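Local coordinates for sister chromatid cohesion protein (Chaetomium thermophilum, PDB 5T8V), which probably loads cohesin onto chromatin; this chain is its C-terminal HEAT-repeat portion, at residues A[52-57]-A[87-92]; A[78-83]-A[139-144]; A[95-100]-A[156-161]; A[126-131]-A[200-205]; A[133-138]-A[204-209]. All coordinates share one frame; numbering follows the deposited sequence.

Contact 1. Residues A[52-57]-A[87-92]; sequences ATLAAP and LRLCDS
L89 faces strand 52-54 from helix 81-96. From CB the chain continues to CG, held beside the backbone N (chi1 -58°), and there it forks. The CD1 branch lies against L54, 3.9 Å from CD1 of L54, with the two leucine side chains crossing at a slant. The CD2 branch turns to the backbone instead, ending 3.7 Å from the carbonyl O of A52. Leucine suits the place because its two methyls can touch a side chain and a peptide at once. Helix 9-36 borders the pair, F28 touching L89, and A27 and V31 touching L54.

One turn along the helix, CG2 of T53 meets CB of S92 at 3.7 Å. S92 is small enough for this close approach, and its polar OG is turned back to its own helix, bonding 3.2 Å to O of R88 from above the carbonyl plane. That oxygen also accepts from the backbone N of S92. The axes of the strand and helix segments pass 7.2 Å apart at 105°: a short antiparallel hairpin, 44-46 with 52-54, whose second strand crosses helix 81-96 with a leucine pair at the centre and a threonine methyl beside it.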
# COMPACT_ATOMS: atom_id res chain seq x y z
N ALA A 52 0.74 -79.04 11.36
CA ALA A 52 -0.52 -78.66 10.73
C ALA A 52 -1.08 -77.44 11.45
O ALA A 52 -1.30 -77.49 12.67
CB ALA A 52 -1.52 -79.82 10.74
N THR A 53 -1.33 -76.36 10.72
CA THR A 53 -1.62 -75.08 11.33
C THR A 53 -3.11 -74.77 11.28
O THR A 53 -3.91 -75.53 10.74
CB THR A 53 -0.82 -73.97 10.64
OG1 THR A 53 -1.18 -73.92 9.25
CG2 THR A 53 0.68 -74.24 10.76
N LEU A 54 -3.49 -73.64 11.87
CA LEU A 54 -4.87 -73.17 11.84
C LEU A 54 -5.05 -72.22 10.68
O LEU A 54 -4.19 -71.38 10.40
CB LEU A 54 -5.23 -72.48 13.16
CG LEU A 54 -5.16 -73.34 14.43
CD1 LEU A 54 -5.35 -72.49 15.66
CD2 LEU A 54 -6.20 -74.45 14.39
N ALA A 55 -6.19 -72.34 9.99
CA ALA A 55 -6.46 -71.49 8.84
C ALA A 55 -6.80 -70.07 9.30
O ALA A 55 -7.10 -69.82 10.46
CB ALA A 55 -7.60 -72.07 8.01
N ALA A 56 -6.73 -69.14 8.35
CA ALA A 56 -6.98 -67.74 8.68
C ALA A 56 -8.36 -67.50 9.27
O ALA A 56 -8.47 -66.71 10.22
CB ALA A 56 -6.76 -66.87 7.43
N PRO A 57 -9.44 -68.11 8.77
CA PRO A 57 -10.77 -67.82 9.33
C PRO A 57 -10.92 -68.33 10.76
O PRO A 57 -11.43 -67.62 11.64
CB PRO A 57 -11.73 -68.54 8.38
CG PRO A 57 -10.94 -68.78 7.13
CD PRO A 57 -9.53 -68.99 7.59
N LEU A 87 -0.18 -71.12 20.86
CA LEU A 87 1.00 -70.35 20.49
C LEU A 87 1.96 -71.18 19.65
O LEU A 87 2.69 -70.62 18.81
CB LEU A 87 1.70 -69.81 21.74
CG LEU A 87 1.08 -68.58 22.39
CD1 LEU A 87 1.74 -68.29 23.73
CD2 LEU A 87 1.18 -67.35 21.48
N ARG A 88 1.99 -72.49 19.85
CA ARG A 88 2.85 -73.34 19.04
C ARG A 88 2.31 -73.47 17.62
O ARG A 88 3.08 -73.38 16.65
CB ARG A 88 3.01 -74.72 19.68
CG ARG A 88 4.22 -75.49 19.17
CD ARG A 88 4.13 -76.98 19.47
NE ARG A 88 5.39 -77.66 19.21
CZ ARG A 88 5.84 -77.98 17.99
NH1 ARG A 88 5.13 -77.68 16.91
NH2 ARG A 88 7.00 -78.60 17.86
N LEU A 89 1.00 -73.68 17.47
CA LEU A 89 0.41 -73.68 16.14
C LEU A 89 0.68 -72.37 15.42
O LEU A 89 1.04 -72.36 14.23
CB LEU A 89 -1.10 -73.94 16.24
CG LEU A 89 -1.53 -75.24 16.93
CD1 LEU A 89 -3.04 -75.30 17.03
CD2 LEU A 89 -0.99 -76.46 16.19
N CYS A 90 0.51 -71.25 16.12
CA CYS A 90 0.86 -69.96 15.55
C CYS A 90 2.31 -69.94 15.10
O CYS A 90 2.63 -69.50 13.99
CB CYS A 90 0.59 -68.84 16.56
SG CYS A 90 -1.16 -68.59 16.96
N ASP A 91 3.22 -70.42 15.96
CA ASP A 91 4.63 -70.41 15.61
C ASP A 91 4.91 -71.27 14.38
O ASP A 91 5.83 -70.97 13.61
CB ASP A 91 5.47 -70.88 16.79
CG ASP A 91 6.96 -70.67 16.57
OD1 ASP A 91 7.45 -69.55 16.86
OD2 ASP A 91 7.64 -71.61 16.11
N SER A 92 4.13 -72.33 14.18
CA SER A 92 4.28 -73.15 12.98
C SER A 92 3.83 -72.38 11.75
O SER A 92 4.54 -72.33 10.74
CB SER A 92 3.49 -74.45 13.13
OG SER A 92 3.97 -75.22 14.22

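Contact 2. Residues A[78-83]-A[139-144]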
# COMPACT_ATOMS: atom_id res chain seq x y z
N VAL A 78 -8.70 -69.35 31.36
CA VAL A 78 -8.37 -70.22 30.24
C VAL A 78 -7.22 -71.13 30.64
O VAL A 78 -6.19 -70.64 31.13
CB VAL A 78 -8.02 -69.40 28.98
CG1 VAL A 78 -7.44 -70.30 27.88
CG2 VAL A 78 -9.25 -68.67 28.47
N PRO A 79 -7.32 -72.44 30.46
CA PRO A 79 -6.21 -73.33 30.83
C PRO A 79 -4.91 -72.90 30.16
O PRO A 79 -4.85 -72.70 28.95
CB PRO A 79 -6.68 -74.70 30.34
CG PRO A 79 -8.16 -74.62 30.33
CD PRO A 79 -8.49 -73.20 29.97
N LEU A 80 -3.87 -72.74 30.98
CA LEU A 80 -2.57 -72.36 30.46
C LEU A 80 -2.05 -73.39 29.46
O LEU A 80 -1.66 -73.05 28.34
CB LEU A 80 -1.58 -72.20 31.61
CG LEU A 80 -0.11 -71.98 31.24
CD1 LEU A 80 0.10 -70.59 30.66
CD2 LEU A 80 0.78 -72.22 32.45
N ASP A 81 -2.05 -74.67 29.85
CA ASP A 81 -1.38 -75.70 29.07
C ASP A 81 -1.84 -75.73 27.62
O ASP A 81 -1.05 -76.07 26.73
CB ASP A 81 -1.60 -77.07 29.71
CG ASP A 81 -0.44 -77.50 30.59
OD1 ASP A 81 0.33 -76.62 31.04
OD2 ASP A 81 -0.29 -78.71 30.84
N ASP A 82 -3.10 -75.39 27.35
CA ASP A 82 -3.62 -75.40 25.98
C ASP A 82 -3.59 -74.02 25.33
O ASP A 82 -4.13 -73.86 24.23
CB ASP A 82 -5.03 -75.99 25.95
CG ASP A 82 -6.05 -75.15 26.70
OD1 ASP A 82 -5.86 -73.93 26.82
OD2 ASP A 82 -7.06 -75.73 27.15
N LEU A 83 -2.97 -73.03 25.98
CA LEU A 83 -2.63 -71.78 25.31
C LEU A 83 -1.22 -71.83 24.73
O LEU A 83 -0.97 -71.26 23.66
CB LEU A 83 -2.75 -70.60 26.28
CG LEU A 83 -4.12 -69.94 26.40
CD1 LEU A 83 -4.13 -68.95 27.55
CD2 LEU A 83 -4.51 -69.24 25.11
N GLY A 139 -3.23 -59.97 27.36
CA GLY A 139 -4.27 -60.41 28.28
C GLY A 139 -3.98 -60.12 29.73
O GLY A 139 -4.84 -60.33 30.59
N GLY A 140 -2.77 -59.65 30.03
CA GLY A 140 -2.39 -59.36 31.40
C GLY A 140 -1.98 -60.55 32.23
O GLY A 140 -1.70 -60.39 33.42
N ARG A 141 -1.93 -61.75 31.65
CA ARG A 141 -1.51 -62.93 32.39
C ARG A 141 -0.01 -62.88 32.66
O ARG A 141 0.76 -62.24 31.94
CB ARG A 141 -1.87 -64.20 31.63
CG ARG A 141 -3.37 -64.48 31.56
CD ARG A 141 -3.68 -65.69 30.70
NE ARG A 141 -3.16 -66.93 31.28
CZ ARG A 141 -3.90 -67.96 31.69
NH1 ARG A 141 -5.22 -67.94 31.59
NH2 ARG A 141 -3.30 -69.03 32.20
N GLU A 142 0.40 -63.56 33.73
CA GLU A 142 1.77 -63.46 34.23
C GLU A 142 2.67 -64.62 33.82
O GLU A 142 3.89 -64.50 33.95
CB GLU A 142 1.75 -63.37 35.76
CG GLU A 142 1.06 -62.14 36.30
CD GLU A 142 1.01 -62.11 37.82
OE1 GLU A 142 1.93 -62.65 38.46
OE2 GLU A 142 0.04 -61.54 38.37
N GLU A 143 2.11 -65.73 33.36
CA GLU A 143 2.93 -66.87 32.99
C GLU A 143 3.94 -66.49 31.91
O GLU A 143 3.61 -65.79 30.95
CB GLU A 143 2.05 -68.03 32.49
CG GLU A 143 1.16 -68.63 33.56
CD GLU A 143 -0.18 -67.94 33.68
OE1 GLU A 143 -0.36 -66.87 33.06
OE2 GLU A 143 -1.06 -68.46 34.40
N LYS A 144 5.18 -66.94 32.08
CA LYS A 144 6.24 -66.59 31.15
C LYS A 144 6.12 -67.32 29.82
O LYS A 144 6.64 -66.84 28.81
CB LYS A 144 7.61 -66.90 31.78
CG LYS A 144 7.85 -66.20 33.12
CD LYS A 144 7.92 -64.69 32.97
CE LYS A 144 8.22 -64.02 34.31
NZ LYS A 144 8.38 -62.55 34.18
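R141 reaches V78 by a chain that starts beside its own backbone N and then bends at chi3 (66°), swinging the guanidinium round to the other loop. E143 bends too, at chi2 (88°), which folds its carboxylate back alongside the same guanidinium. NH1 of R141 gives a hydrogen bond of 2.9 Å to O of V78, arriving in the carbonyl plane on a lone pair, although the oxygen sits 30° out of the guanidinium plane. The same NH1 has a second acceptor in O of F75, so one nitrogen ties down two backbone carbonyls. On its other flank the group is paired with E143: NH2 lies 3.2 Å from OE2 of E143 in a salt bridge, and NE donates to OE1 of E143 at 3.3 Å, both bonds weak. The pairing probably offsets the arginine's charge and limits its rotation.

Apolar groups complete the clamp. CD1 of L83 stands 4.2 Å above one guanidinium face, nearer its margin than its centre, and CB of L80 is 3.7 Å from NH2 of R141. Further out, CD1 of L80 meets CG of E143 at 3.7 Å, the two chains running past one another head to tail, and leucine packs on the aliphatic part of glutamate. L146 touches L80, L83 and R141. This is an interhelical loop, between helices 120-136 and 149-172, tied by arginine to the carbonyls leading into helix 81-96.

Contact 3. Residues A[95-100]-A[156-161]; sequences RQTESL and LSLCKR
The turn that ends helix 81-96 meets the side of helix 149-172 where R161 extends its guanidinium among the backbone carbonyls of T97, E98 and L100. CB of R161 already faces the turn, and the chain then bends at chi3 (-58°), bringing the flat group up to the carbonyls. O of E98 lies over one guanidinium face, 3.1 Å above the plane and near its margin, with CZ of R161 3.5 Å away. O of T97 is at the edge, near the plane and closest to NH2, but the angle there is poor and the spacing doubtful, so the pair is not a hydrogen bond. NE of R161 is 3.7 Å from O of L100.

What joins the pieces is thus probably electrostatic attraction between a delocalised cation and several carbonyl dipoles, for which arginine is well suited. A leucine in its place would probably leave those carbonyls without the positive group they face. Deeper in, CD2 of L158 comes to 4.5 Å from OG1 of T97, a loose approach of a methyl to a hydroxyl; F102 touches both L158 and R161. The arrangement is an interhelical turn docked on a neighbouring helix of a largely helical array, through carbonyls gathered round one arginine.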
# COMPACT_ATOMS: atom_id res chain seq x y z
N ARG A 95 6.59 -69.83 11.07
CA ARG A 95 7.80 -70.43 10.52
C ARG A 95 7.59 -70.89 9.08
O ARG A 95 8.54 -70.94 8.30
CB ARG A 95 8.26 -71.60 11.38
CG ARG A 95 8.94 -71.19 12.69
CD ARG A 95 9.52 -72.39 13.43
NE ARG A 95 8.50 -73.22 14.05
CZ ARG A 95 7.90 -74.26 13.48
NH1 ARG A 95 8.23 -74.63 12.24
NH2 ARG A 95 6.98 -74.95 14.14
N GLN A 96 6.35 -71.22 8.71
CA GLN A 96 6.08 -71.64 7.34
C GLN A 96 6.47 -70.56 6.34
O GLN A 96 7.12 -70.84 5.33
CB GLN A 96 4.60 -72.01 7.19
CG GLN A 96 4.18 -72.39 5.77
CD GLN A 96 4.91 -73.62 5.26
OE1 GLN A 96 5.47 -74.39 6.03
NE2 GLN A 96 4.89 -73.80 3.95
N THR A 97 6.09 -69.31 6.62
CA THR A 97 6.26 -68.21 5.67
C THR A 97 7.38 -67.26 6.08
O THR A 97 7.42 -66.13 5.58
CB THR A 97 4.95 -67.44 5.52
OG1 THR A 97 4.56 -66.90 6.79
CG2 THR A 97 3.84 -68.35 5.01
N GLU A 98 8.29 -67.69 6.95
CA GLU A 98 9.34 -66.78 7.42
C GLU A 98 10.28 -66.40 6.29
O GLU A 98 10.59 -65.22 6.10
CB GLU A 98 10.11 -67.43 8.58
CG GLU A 98 10.83 -68.72 8.21
CD GLU A 98 11.43 -69.41 9.42
OE1 GLU A 98 12.37 -70.20 9.25
OE2 GLU A 98 10.95 -69.14 10.55
N SER A 99 10.74 -67.38 5.51
CA SER A 99 11.63 -67.12 4.39
C SER A 99 10.89 -66.91 3.08
O SER A 99 11.50 -66.48 2.10
CB SER A 99 12.62 -68.29 4.22
OG SER A 99 13.41 -68.46 5.39
N LEU A 100 9.59 -67.20 3.04
CA LEU A 100 8.81 -67.03 1.83
C LEU A 100 8.85 -65.58 1.35
O LEU A 100 8.89 -64.64 2.15
CB LEU A 100 7.36 -67.46 2.07
CG LEU A 100 6.37 -67.25 0.93
CD1 LEU A 100 6.74 -68.09 -0.27
CD2 LEU A 100 4.96 -67.56 1.40
N LEU A 156 6.58 -58.51 13.42
CA LEU A 156 7.20 -57.32 12.85
C LEU A 156 7.73 -57.59 11.44
O LEU A 156 7.55 -56.77 10.53
CB LEU A 156 8.33 -56.84 13.76
CG LEU A 156 9.19 -55.68 13.27
CD1 LEU A 156 8.34 -54.46 12.93
CD2 LEU A 156 10.23 -55.34 14.32
N SER A 157 8.38 -58.74 11.25
CA SER A 157 8.83 -59.11 9.91
C SER A 157 7.66 -59.15 8.94
O SER A 157 7.72 -58.55 7.86
CB SER A 157 9.55 -60.46 9.95
OG SER A 157 10.72 -60.39 10.74
N LEU A 158 6.59 -59.85 9.31
CA LEU A 158 5.44 -59.94 8.42
C LEU A 158 4.89 -58.56 8.08
O LEU A 158 4.47 -58.32 6.94
CB LEU A 158 4.34 -60.80 9.05
CG LEU A 158 4.36 -62.29 8.67
CD1 LEU A 158 3.30 -63.03 9.47
CD2 LEU A 158 4.14 -62.48 7.18
N CYS A 159 4.87 -57.64 9.05
CA CYS A 159 4.40 -56.29 8.76
C CYS A 159 5.31 -55.61 7.74
O CYS A 159 4.84 -55.03 6.75
CB CYS A 159 4.32 -55.48 10.05
SG CYS A 159 2.97 -55.97 11.14
N LYS A 160 6.63 -55.67 7.96
CA LYS A 160 7.56 -55.07 7.01
C LYS A 160 7.36 -55.63 5.60
O LYS A 160 7.19 -54.88 4.64
CB LYS A 160 9.00 -55.28 7.47
CG LYS A 160 9.53 -54.16 8.35
CD LYS A 160 11.05 -54.03 8.27
CE LYS A 160 11.75 -54.83 9.36
NZ LYS A 160 13.23 -54.69 9.27
N ARG A 161 7.36 -56.96 5.47
CA ARG A 161 7.27 -57.57 4.14
C ARG A 161 5.90 -57.34 3.52
O ARG A 161 5.78 -57.30 2.29
CB ARG A 161 7.58 -59.06 4.23
CG ARG A 161 8.86 -59.38 4.98
CD ARG A 161 9.55 -60.65 4.48
NE ARG A 161 8.69 -61.83 4.56
CZ ARG A 161 8.47 -62.53 5.67
NH1 ARG A 161 9.02 -62.17 6.82
NH2 ARG A 161 7.68 -63.60 5.62

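Contact 4. Residues A[126-131]-A[200-205]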
# COMPACT_ATOMS: atom_id res chain seq x y z
N ALA A 126 -0.56 -67.20 8.52
CA ALA A 126 0.54 -66.67 9.31
C ALA A 126 0.23 -65.29 9.85
O ALA A 126 0.52 -64.99 11.02
CB ALA A 126 1.82 -66.64 8.47
N ILE A 127 -0.36 -64.42 9.02
CA ILE A 127 -0.72 -63.07 9.46
C ILE A 127 -1.60 -63.15 10.70
O ILE A 127 -1.29 -62.59 11.77
CB ILE A 127 -1.42 -62.31 8.32
CG1 ILE A 127 -0.44 -62.09 7.16
CG2 ILE A 127 -1.95 -60.96 8.81
CD1 ILE A 127 -1.09 -61.56 5.90
N ARG A 128 -2.72 -63.87 10.59
CA ARG A 128 -3.66 -63.93 11.70
C ARG A 128 -3.15 -64.81 12.84
O ARG A 128 -3.59 -64.64 13.98
CB ARG A 128 -5.02 -64.40 11.20
CG ARG A 128 -5.71 -63.32 10.37
CD ARG A 128 -7.19 -63.58 10.21
NE ARG A 128 -7.89 -62.40 9.70
CZ ARG A 128 -8.37 -61.42 10.45
NH1 ARG A 128 -8.24 -61.46 11.77
NH2 ARG A 128 -8.98 -60.39 9.89
N ALA A 129 -2.22 -65.72 12.56
CA ALA A 129 -1.52 -66.41 13.63
C ALA A 129 -0.74 -65.42 14.48
O ALA A 129 -0.81 -65.45 15.72
CB ALA A 129 -0.59 -67.48 13.06
N ALA A 130 0.02 -64.53 13.83
CA ALA A 130 0.73 -63.48 14.56
C ALA A 130 -0.24 -62.64 15.37
O ALA A 130 -0.01 -62.37 16.56
CB ALA A 130 1.51 -62.60 13.58
N ARG A 131 -1.35 -62.23 14.75
CA ARG A 131 -2.34 -61.44 15.49
C ARG A 131 -2.80 -62.17 16.74
O ARG A 131 -2.88 -61.58 17.83
CB ARG A 131 -3.53 -61.13 14.59
CG ARG A 131 -4.57 -60.24 15.26
CD ARG A 131 -5.52 -59.62 14.26
NE ARG A 131 -6.20 -58.46 14.83
CZ ARG A 131 -7.40 -58.48 15.41
NH1 ARG A 131 -8.08 -59.62 15.51
NH2 ARG A 131 -7.92 -57.36 15.89
N ALA A 200 -3.85 -57.78 7.06
CA ALA A 200 -2.72 -56.89 7.31
C ALA A 200 -3.11 -55.74 8.23
O ALA A 200 -2.41 -55.45 9.21
CB ALA A 200 -2.17 -56.35 5.98
N GLN A 201 -4.22 -55.06 7.93
CA GLN A 201 -4.69 -53.99 8.80
C GLN A 201 -4.82 -54.47 10.24
O GLN A 201 -4.27 -53.87 11.17
CB GLN A 201 -6.03 -53.45 8.31
CG GLN A 201 -5.99 -52.67 7.01
CD GLN A 201 -7.31 -52.00 6.70
OE1 GLN A 201 -8.23 -52.01 7.52
NE2 GLN A 201 -7.43 -51.41 5.51
N LYS A 202 -5.53 -55.58 10.43
CA LYS A 202 -5.78 -56.10 11.77
C LYS A 202 -4.47 -56.40 12.49
O LYS A 202 -4.36 -56.20 13.71
CB LYS A 202 -6.66 -57.34 11.69
CG LYS A 202 -8.03 -57.09 11.09
CD LYS A 202 -8.95 -56.36 12.07
CE LYS A 202 -10.35 -56.20 11.49
NZ LYS A 202 -10.99 -57.52 11.15
N LEU A 203 -3.46 -56.89 11.76
CA LEU A 203 -2.18 -57.17 12.40
C LEU A 203 -1.48 -55.88 12.82
O LEU A 203 -1.01 -55.76 13.96
CB LEU A 203 -1.29 -57.98 11.45
CG LEU A 203 0.11 -58.29 12.00
CD1 LEU A 203 0.02 -59.07 13.30
CD2 LEU A 203 0.93 -59.06 10.97
N LEU A 204 -1.39 -54.91 11.91
CA LEU A 204 -0.74 -53.65 12.25
C LEU A 204 -1.40 -53.00 13.46
O LEU A 204 -0.72 -52.62 14.43
CB LEU A 204 -0.77 -52.71 11.05
CG LEU A 204 0.04 -53.16 9.83
CD1 LEU A 204 -0.38 -52.39 8.59
CD2 LEU A 204 1.52 -52.99 10.08
N SER A 205 -2.72 -52.86 13.43
CA SER A 205 -3.43 -52.30 14.58
C SER A 205 -3.18 -53.13 15.83
O SER A 205 -3.06 -52.58 16.94
CB SER A 205 -4.92 -52.21 14.28
OG SER A 205 -5.53 -53.48 14.34
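R131 crosses to K202 on a fully stretched chain: its CG stands opposite the backbone N (chi1 -176°), and the extension from CG to NE carries the guanidinium over to the second helix. There NE gives a weak hydrogen bond of 3.1 Å to O of K202, which lies in the guanidinium plane at its edge. OG of S205 donates to the same oxygen at 3.0 Å, from above the carbonyl plane. In K202 a bend at chi2 (-75°) lays CD over one face of the R131 guanidinium, 4.0 Å above it, and a second at chi4 turns NZ, while CB packs 3.4 Å from NE of R131.

Helices 120-136 and 190-213 run nearly side by side here, the short segments 26° from parallel with axes 9.1 Å apart, as in the layered helices of a HEAT-repeat solenoid. A130 is short enough for a leucine methyl to lie on it, CD1 of L203 being 3.8 Å from CB of A130, and beta-branched I127 offers CG2 to CB of L203 at 4.0 Å.

With a methionine here instead of R131, O of K202 would probably lose one donor and Q63, which R131 NH1 also binds, would lose a partner. R128, extended like R131, brings NH2 within 3.7 Å of NZ of K202, a close approach of like charges probably eased by the salt bridge of D199 to R128 and by a bound citrate, probably from the crystallisation liquor, that takes a hydrogen bond from NZ of K202.

Contact 5. Residues A[133-138]-A[204-209]; sequences SMRIMC and LSMMSE
M206 lies between M134 and C138 at the apolar centre of the contact. Its CG, standing opposite the backbone N (chi1 -174°), rests 3.6 Å from CB of M134; bends at chi2 (59°) and chi3 then carry SD and CE along the other segment, CE ending 3.3 Å from SG of C138 and 3.5 Å from the backbone N of R135. Methionine suits this path, since its unbranched, flexible chain can bend past M134 to reach C138. M207 starts away from helix 120-136 but curls back, its SD 3.9 Å from CG of M134 and 4.0 Å from SD of M134, sulfur against sulfur. A151 touches M134 and A155 touches M207, both from helix 149-172.

Outward, the chemistry turns polar. E209, stretched out beyond CG, brings OE2 to 4.0 Å from CB of C138. Its OE1 faces the edge of the R135 guanidinium, 4.4 Å from NH2 of R135, too long for a salt bridge, though the opposite charges probably attract; the firm partner of E209 is K213. R135 also hydrogen-bonds through NH1 to a bound citrate, probably from the crystallisation liquor. This is a methionine-rich, charge-rimmed HEAT-repeat interface between helix 190-213 and the C-terminal end of helix 120-136 with the residues just after it.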
# COMPACT_ATOMS: atom_id res chain seq x y z
N SER A 133 -1.16 -64.48 18.47
CA SER A 133 -0.07 -64.47 19.44
C SER A 133 -0.03 -63.15 20.20
O SER A 133 0.02 -63.13 21.44
CB SER A 133 1.26 -64.73 18.74
OG SER A 133 1.29 -66.02 18.16
N MET A 134 -0.04 -62.03 19.47
CA MET A 134 0.01 -60.72 20.12
C MET A 134 -1.15 -60.56 21.10
O MET A 134 -0.95 -60.20 22.27
CB MET A 134 -0.01 -59.61 19.07
CG MET A 134 1.14 -59.67 18.07
SD MET A 134 2.77 -59.74 18.84
CE MET A 134 3.21 -61.45 18.54
N ARG A 135 -2.38 -60.82 20.64
CA ARG A 135 -3.53 -60.67 21.52
C ARG A 135 -3.36 -61.52 22.78
O ARG A 135 -3.70 -61.08 23.88
CB ARG A 135 -4.81 -61.05 20.79
CG ARG A 135 -6.03 -61.09 21.69
CD ARG A 135 -7.30 -60.89 20.90
NE ARG A 135 -7.42 -59.52 20.41
CZ ARG A 135 -8.28 -59.14 19.47
NH1 ARG A 135 -9.10 -60.02 18.91
NH2 ARG A 135 -8.33 -57.87 19.09
N ILE A 136 -2.84 -62.74 22.63
CA ILE A 136 -2.55 -63.57 23.80
C ILE A 136 -1.58 -62.85 24.73
O ILE A 136 -1.68 -62.95 25.96
CB ILE A 136 -2.02 -64.94 23.37
CG1 ILE A 136 -3.15 -65.77 22.75
CG2 ILE A 136 -1.39 -65.69 24.55
CD1 ILE A 136 -2.70 -67.04 22.07
N MET A 137 -0.62 -62.13 24.16
CA MET A 137 0.29 -61.32 24.97
C MET A 137 -0.34 -60.03 25.46
O MET A 137 0.33 -59.27 26.17
CB MET A 137 1.56 -61.01 24.18
CG MET A 137 2.58 -62.13 24.19
SD MET A 137 4.13 -61.69 23.38
CE MET A 137 3.62 -61.70 21.67
N CYS A 138 -1.60 -59.75 25.11
CA CYS A 138 -2.30 -58.56 25.58
C CYS A 138 -3.41 -58.90 26.58
O CYS A 138 -4.41 -58.19 26.67
CB CYS A 138 -2.89 -57.79 24.40
SG CYS A 138 -1.65 -57.01 23.35
N LEU A 204 -1.39 -54.91 11.91
CA LEU A 204 -0.74 -53.65 12.25
C LEU A 204 -1.40 -53.00 13.46
O LEU A 204 -0.72 -52.62 14.43
CB LEU A 204 -0.77 -52.71 11.05
CG LEU A 204 0.04 -53.16 9.83
CD1 LEU A 204 -0.38 -52.39 8.59
CD2 LEU A 204 1.52 -52.99 10.08
N SER A 205 -2.72 -52.86 13.43
CA SER A 205 -3.43 -52.30 14.58
C SER A 205 -3.18 -53.13 15.83
O SER A 205 -3.06 -52.58 16.94
CB SER A 205 -4.92 -52.21 14.28
OG SER A 205 -5.53 -53.48 14.34
N MET A 206 -3.08 -54.45 15.67
CA MET A 206 -2.80 -55.30 16.83
C MET A 206 -1.42 -55.01 17.41
O MET A 206 -1.22 -55.15 18.62
CB MET A 206 -2.92 -56.77 16.45
CG MET A 206 -2.78 -57.72 17.64
SD MET A 206 -4.03 -57.41 18.91
CE MET A 206 -3.01 -57.36 20.38
N MET A 207 -0.46 -54.64 16.57
CA MET A 207 0.85 -54.23 17.08
C MET A 207 0.75 -52.91 17.83
O MET A 207 1.34 -52.75 18.91
CB MET A 207 1.86 -54.13 15.93
CG MET A 207 2.07 -55.42 15.17
SD MET A 207 2.77 -56.73 16.18
CE MET A 207 4.43 -56.12 16.45
N SER A 208 0.02 -51.94 17.25
CA SER A 208 -0.23 -50.70 17.97
C SER A 208 -0.77 -50.97 19.36
O SER A 208 -0.34 -50.34 20.34
CB SER A 208 -1.22 -49.83 17.18
OG SER A 208 -0.61 -49.29 16.02
N GLU A 209 -1.71 -51.91 19.48
CA GLU A 209 -2.21 -52.29 20.80
C GLU A 209 -1.11 -52.94 21.63
O GLU A 209 -0.97 -52.65 22.82
CB GLU A 209 -3.40 -53.22 20.65
CG GLU A 209 -3.99 -53.70 21.97
CD GLU A 209 -5.18 -54.62 21.78
OE1 GLU A 209 -5.75 -54.63 20.67
OE2 GLU A 209 -5.53 -55.34 22.74

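All five contacts lie together near the N-terminal end of the fragment. Contacts 1, 4 and 5 are buried; contacts 2 and 3 are only partly so. Contacts 4 and 5 join the same pair, helices 120-136 and 190-213, with centres 8 Å apart, one held by leucine, alanine and arginine, the other by methionines. Contacts 1, 2 and 3 all use helix 81-96: its middle takes a strand, whereas the residues flanking its two ends meet arginines at their carbonyls, hydrogen-bonded in contact 2 but probably only electrostatically placed in contact 3. Contact 1 touches contacts 4 and 5 through C90, so the three buried contacts adjoin, while contacts 2 and 3 do not touch.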